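Local coordinates for protein Pro-Pro endopeptidase (Paenibacillus alvei, PDB 6FPC) that cleaves peptide bonds between two proline residues as a secreted zinc-dependent endopeptidase and may thereby regulate bacterial adhesion, at residues L108-T113 with A160-L165; T154-E159 with D176-T181. All blocks are in the same frame, centred on the assembly; numbering follows the deposited sequence.

Contact 1 of 2, residues L108-T113 with A160-L165; sequences LEIHET and AASLYL. With CD (cadmium ion), chain F.
S162 of helix 153-166 rests its hydroxyl against the turn of helix 108-121 formed by I110 and H111, so a second helix backs the HExxH helix of this zinc metalloprotease. H111 CA and S162 CA are 5.8 Å apart. With OG placed beside its own backbone N (chi1 -68°), the serine gives its hydrogen bond to A158 O one turn back; S162 OG lies 3.4 Å from H111 N, but at too poor an angle for a hydrogen bond. I110 brings its CG2 branch to within 3.5 Å of S162 OG, and the same methyl packs over S162 CA. From the H111 side the approach is through CB, while the ring swings off toward the metal because CG is anti to the backbone N (chi1 178°). ND1 is tied to E159 OE1, a second-shell carboxylate that fixes the rotation of the imidazole and probably makes it a stronger ligand. That leaves NE2 for the metal site, occupied by zinc or cadmium. In the cadmium form, water 1 gives a hydrogen bond to E112 OE1, the predicted proton acceptor, and H111 NE2 binds the cadmium at 2.2 Å.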
loop_
_atom_site.group_PDB
_atom_site.type_symbol
_atom_site.label_atom_id
_atom_site.label_comp_id
_atom_site.label_asym_id
_atom_site.label_seq_id
_atom_site.Cartn_x
_atom_site.Cartn_y
_atom_site.Cartn_z
ATOM N N LEU A 108 -1.203 -4.441 -4.335
ATOM C CA LEU A 108 -1.786 -4.261 -3.015
ATOM C C LEU A 108 -0.758 -4.167 -1.879
ATOM O O LEU A 108 -0.804 -3.197 -1.115
ATOM C CB LEU A 108 -2.840 -5.334 -2.728
ATOM C CG LEU A 108 -3.673 -5.151 -1.457
ATOM C CD1 LEU A 108 -4.464 -3.822 -1.482
ATOM C CD2 LEU A 108 -4.635 -6.310 -1.306
ATOM N N GLU A 109 0.163 -5.131 -1.775
ATOM C CA GLU A 109 1.134 -5.142 -0.669
ATOM C C GLU A 109 2.073 -3.946 -0.686
ATOM O O GLU A 109 2.328 -3.392 0.387
ATOM C CB GLU A 109 1.918 -6.472 -0.552
ATOM C CG GLU A 109 2.749 -6.868 -1.770
ATOM C CD GLU A 109 2.017 -7.653 -2.848
ATOM O OE1 GLU A 109 0.763 -7.634 -2.850
ATOM O OE2 GLU A 109 2.697 -8.250 -3.719
ATOM N N ILE A 110 2.522 -3.489 -1.876
ATOM C CA ILE A 110 3.398 -2.306 -1.907
ATOM C C ILE A 110 2.609 -1.067 -1.495
ATOM O O ILE A 110 3.077 -0.307 -0.632
ATOM C CB ILE A 110 4.138 -2.122 -3.255
ATOM C CG1 ILE A 110 5.204 -3.224 -3.421
ATOM C CG2 ILE A 110 4.782 -0.726 -3.352
ATOM C CD1 ILE A 110 5.679 -3.405 -4.913
ATOM N N HIS A 111 1.400 -0.894 -2.089
ATOM C CA HIS A 111 0.502 0.239 -1.816
ATOM C C HIS A 111 0.233 0.386 -0.303
ATOM O O HIS A 111 0.457 1.455 0.275
ATOM C CB HIS A 111 -0.830 0.077 -2.589
ATOM C CG HIS A 111 -1.811 1.180 -2.320
ATOM N ND1 HIS A 111 -1.918 2.267 -3.160
ATOM C CD2 HIS A 111 -2.685 1.330 -1.299
ATOM C CE1 HIS A 111 -2.875 3.028 -2.651
ATOM N NE2 HIS A 111 -3.370 2.503 -1.535
ATOM N N GLU A 112 -0.226 -0.696 0.337
ATOM C CA GLU A 112 -0.550 -0.664 1.769
ATOM C C GLU A 112 0.690 -0.466 2.643
ATOM O O GLU A 112 0.611 0.276 3.617
ATOM C CB GLU A 112 -1.384 -1.888 2.190
ATOM C CG GLU A 112 -2.782 -1.899 1.548
ATOM C CD GLU A 112 -3.699 -0.744 1.939
ATOM O OE1 GLU A 112 -4.625 -0.440 1.155
ATOM O OE2 GLU A 112 -3.494 -0.138 3.020
ATOM N N THR A 113 1.835 -1.048 2.267
ATOM C CA THR A 113 3.062 -0.851 3.042
ATOM C C THR A 113 3.493 0.615 2.977
ATOM O O THR A 113 3.921 1.162 3.983
ATOM C CB THR A 113 4.178 -1.826 2.607
ATOM O OG1 THR A 113 3.691 -3.157 2.743
ATOM C CG2 THR A 113 5.460 -1.686 3.461
ATOM N N ALA A 160 1.568 6.490 -6.393
ATOM C CA ALA A 160 2.699 7.019 -7.186
ATOM C C ALA A 160 4.036 6.379 -6.727
ATOM O O ALA A 160 4.867 6.082 -7.588
ATOM C CB ALA A 160 2.778 8.528 -7.084
ATOM N N ALA A 161 4.210 6.099 -5.393
ATOM C CA ALA A 161 5.415 5.400 -4.899
ATOM C C ALA A 161 5.398 3.937 -5.417
ATOM O O ALA A 161 6.455 3.393 -5.771
ATOM C CB ALA A 161 5.485 5.427 -3.382
ATOM N N SER A 162 4.200 3.332 -5.502
ATOM C CA SER A 162 4.028 1.980 -6.059
ATOM C C SER A 162 4.485 1.982 -7.533
ATOM O O SER A 162 5.290 1.115 -7.892
ATOM C CB SER A 162 2.584 1.502 -5.962
ATOM O OG SER A 162 2.233 1.304 -4.602
ATOM N N LEU A 163 4.025 2.974 -8.362
ATOM C CA LEU A 163 4.478 3.070 -9.772
ATOM C C LEU A 163 6.021 3.155 -9.843
ATOM O O LEU A 163 6.648 2.489 -10.665
ATOM C CB LEU A 163 3.863 4.275 -10.501
ATOM C CG LEU A 163 2.354 4.230 -10.825
ATOM C CD1 LEU A 163 1.863 5.591 -11.308
ATOM C CD2 LEU A 163 2.047 3.216 -11.911
ATOM N N TYR A 164 6.623 3.950 -8.940
ATOM C CA TYR A 164 8.068 4.151 -8.880
ATOM C C TYR A 164 8.855 2.887 -8.545
ATOM O O TYR A 164 9.917 2.647 -9.127
ATOM C CB TYR A 164 8.428 5.282 -7.887
ATOM C CG TYR A 164 9.901 5.622 -7.935
ATOM C CD1 TYR A 164 10.810 5.004 -7.072
ATOM C CD2 TYR A 164 10.404 6.482 -8.901
ATOM C CE1 TYR A 164 12.184 5.222 -7.192
ATOM C CE2 TYR A 164 11.776 6.713 -9.025
ATOM C CZ TYR A 164 12.658 6.100 -8.152
ATOM O OH TYR A 164 14.005 6.321 -8.284
ATOM N N LEU A 165 8.362 2.110 -7.573
ATOM C CA LEU A 165 9.061 0.943 -7.045
ATOM C C LEU A 165 8.778 -0.403 -7.731
ATOM O O LEU A 165 9.681 -1.238 -7.759
ATOM C CB LEU A 165 8.766 0.836 -5.532
ATOM C CG LEU A 165 9.309 1.986 -4.636
ATOM C CD1 LEU A 165 8.681 1.972 -3.264
ATOM C CD2 LEU A 165 10.827 1.952 -4.510
HETATM CD CD CD F . -4.644 3.482 -0.023
HETATM O O HOH W 1 -5.828 2.274 1.137
#

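Contact 2 of 2, residues T154-E159 with D176-T181; sequences TEYFAE and DSMPLT. With CD (cadmium ion), chain F.
Y156 reaches out from helix 153-166 and sets its phenol end against M178 and T181, at the junction where helix 168-177 gives way to helix 179-188. Its CG stands anti to the backbone N (chi1 -173°), which carries the ring away from its own helix and brings the hydroxyl to M178 and T181. Along the second segment, S177 is the last residue of helix 168-177, and its OG turns back to bond D173 O. M178 comes next: it leaves the helical backbone conformation and at once serves as the N-cap residue of helix 179-188, so the chain changes direction with barely a break. Its side chain, bent at chi2 and chi3, curls round the end of the tyrosine. CG lies 3.4 Å from Y156 OH, and the terminal methyl CE packs against the ring edge, near the ring plane, 3.9 Å from Y156 CE1. P179 then starts the new helix, and the backbone N of L180 bonds E138 OE1. T181, in the first turn, meets the phenol from the CE2 side: Y156 OH donates to T181 OG1 over 2.6 Å, the oxygen lying at the ring edge. Its CG2 methyl adds a contact 3.7 Å from Y156 CE2. T181 OG1 is hydrogen-bonded to E138 OE2 as well, so one carboxylate of helix 129-138 serves both the helix start and the threonine, and the buried phenol joins a short polar chain. One residue before Y156, E155 grips the cadmium unequally, through OE2 at 2.0 Å and OE1 at 2.7 Å. Metal ligand and tyrosine are thus consecutive residues whose side chains serve different places, on the glutamate-bearing helix that, in gluzincin-type HExxH peptidases, completes the zinc site.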
loop_
_atom_site.group_PDB
_atom_site.type_symbol
_atom_site.label_atom_id
_atom_site.label_comp_id
_atom_site.label_asym_id
_atom_site.label_seq_id
_atom_site.Cartn_x
_atom_site.Cartn_y
_atom_site.Cartn_z
ATOM N N THR A 154 -2.380 11.309 0.597
ATOM C CA THR A 154 -1.873 10.026 1.133
ATOM C C THR A 154 -2.034 8.895 0.107
ATOM O O THR A 154 -1.144 8.059 -0.041
ATOM C CB THR A 154 -2.611 9.633 2.416
ATOM O OG1 THR A 154 -4.009 9.737 2.150
ATOM C CG2 THR A 154 -2.235 10.522 3.590
ATOM N N GLU A 155 -3.159 8.900 -0.630
ATOM C CA GLU A 155 -3.428 7.884 -1.638
ATOM C C GLU A 155 -2.521 8.086 -2.863
ATOM O O GLU A 155 -1.925 7.116 -3.377
ATOM C CB GLU A 155 -4.946 7.847 -1.943
ATOM C CG GLU A 155 -5.750 7.452 -0.691
ATOM C CD GLU A 155 -5.503 6.020 -0.217
ATOM O OE1 GLU A 155 -6.024 5.654 0.860
ATOM O OE2 GLU A 155 -4.849 5.245 -0.951
ATOM N N TYR A 156 -2.344 9.350 -3.278
ATOM C CA TYR A 156 -1.454 9.663 -4.399
ATOM C C TYR A 156 -0.021 9.270 -4.034
ATOM O O TYR A 156 0.664 8.643 -4.848
ATOM C CB TYR A 156 -1.541 11.146 -4.781
ATOM C CG TYR A 156 -0.761 11.464 -6.040
ATOM C CD1 TYR A 156 -0.999 10.771 -7.227
ATOM C CD2 TYR A 156 0.275 12.397 -6.025
ATOM C CE1 TYR A 156 -0.250 11.014 -8.371
ATOM C CE2 TYR A 156 1.032 12.652 -7.172
ATOM C CZ TYR A 156 0.751 11.971 -8.345
ATOM O OH TYR A 156 1.464 12.227 -9.487
ATOM N N PHE A 157 0.383 9.529 -2.772
ATOM C CA PHE A 157 1.706 9.134 -2.296
ATOM C C PHE A 157 1.880 7.624 -2.438
ATOM O O PHE A 157 2.796 7.173 -3.110
ATOM C CB PHE A 157 1.972 9.575 -0.834
ATOM C CG PHE A 157 3.332 9.089 -0.380
ATOM C CD1 PHE A 157 4.488 9.787 -0.724
ATOM C CD2 PHE A 157 3.466 7.874 0.301
ATOM C CE1 PHE A 157 5.748 9.317 -0.350
ATOM C CE2 PHE A 157 4.739 7.390 0.650
ATOM C CZ PHE A 157 5.868 8.119 0.324
ATOM N N ALA A 158 0.979 6.839 -1.842
ATOM C CA ALA A 158 1.076 5.377 -1.869
ATOM C C ALA A 158 1.041 4.786 -3.302
ATOM O O ALA A 158 1.809 3.875 -3.621
ATOM C CB ALA A 158 -0.021 4.771 -1.014
ATOM N N GLU A 159 0.155 5.302 -4.155
ATOM C CA GLU A 159 0.030 4.762 -5.499
ATOM C C GLU A 159 1.196 5.194 -6.426
ATOM O O GLU A 159 1.739 4.355 -7.158
ATOM C CB GLU A 159 -1.334 5.123 -6.089
ATOM C CG GLU A 159 -1.746 4.234 -7.266
ATOM C CD GLU A 159 -1.658 2.723 -7.083
ATOM O OE1 GLU A 159 -1.813 2.227 -5.945
ATOM O OE2 GLU A 159 -1.430 2.025 -8.092
ATOM N N ASP A 176 7.447 10.000 -17.382
ATOM C CA ASP A 176 6.863 10.652 -18.538
ATOM C C ASP A 176 5.563 11.395 -18.244
ATOM O O ASP A 176 5.365 12.485 -18.783
ATOM C CB ASP A 176 6.629 9.613 -19.655
ATOM C CG ASP A 176 6.400 10.238 -21.015
ATOM O OD1 ASP A 176 5.250 10.177 -21.510
ATOM O OD2 ASP A 176 7.368 10.809 -21.578
ATOM N N SER A 177 4.657 10.769 -17.457
ATOM C CA SER A 177 3.313 11.251 -17.140
ATOM C C SER A 177 3.224 12.217 -15.961
ATOM O O SER A 177 2.385 13.103 -15.979
ATOM C CB SER A 177 2.383 10.078 -16.854
ATOM O OG SER A 177 2.362 9.146 -17.916
ATOM N N MET A 178 4.003 11.972 -14.908
ATOM C CA MET A 178 4.009 12.762 -13.673
ATOM C C MET A 178 5.481 13.070 -13.307
ATOM O O MET A 178 5.991 12.515 -12.323
ATOM C CB MET A 178 3.264 12.021 -12.534
ATOM C CG MET A 178 1.774 11.808 -12.806
ATOM S SD MET A 178 1.417 10.094 -13.224
ATOM C CE MET A 178 1.201 9.470 -11.659
ATOM N N PRO A 179 6.187 13.914 -14.124
ATOM C CA PRO A 179 7.626 14.175 -13.875
ATOM C C PRO A 179 7.957 14.797 -12.517
ATOM O O PRO A 179 8.999 14.453 -11.945
ATOM C CB PRO A 179 8.034 15.098 -15.037
ATOM C CG PRO A 179 6.752 15.715 -15.496
ATOM C CD PRO A 179 5.731 14.631 -15.336
ATOM N N LEU A 180 7.090 15.689 -11.987
ATOM C CA LEU A 180 7.396 16.255 -10.671
ATOM C C LEU A 180 7.295 15.172 -9.580
ATOM O O LEU A 180 8.113 15.167 -8.662
ATOM C CB LEU A 180 6.545 17.486 -10.321
ATOM C CG LEU A 180 6.692 18.694 -11.242
ATOM C CD1 LEU A 180 5.487 19.598 -11.129
ATOM C CD2 LEU A 180 7.995 19.479 -10.964
ATOM N N THR A 181 6.343 14.215 -9.731
ATOM C CA THR A 181 6.156 13.113 -8.771
ATOM C C THR A 181 7.333 12.164 -8.892
ATOM O O THR A 181 7.832 11.697 -7.868
ATOM C CB THR A 181 4.811 12.386 -8.974
ATOM O OG1 THR A 181 3.766 13.348 -9.032
ATOM C CG2 THR A 181 4.481 11.417 -7.830
HETATM CD CD CD F . -4.644 3.482 -0.023
HETATM O O HOH W 1 -5.828 2.274 1.137
#

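Overall arrangement
Contacts 1 and 2 lie with their centres 11 Å apart and share helix 153-166, whose earlier half serves contact 2 and later half contact 1. Along the chain their segments alternate: 108-113, 154-159, 160-165, then 176-181. The shared helix therefore stands between the HExxH helix 108-121 and the C-terminal helices 168-177 and 179-188, all within the mostly helical part of the fold. The two contacts also touch directly, A160 CB packing on T181 CG2. Both reach the metal, H111 from one and E155 from the other, with H115 and Y148 supplying the remaining protein ligands. The C-terminal helices are thus linked through one helix to the catalytic centre.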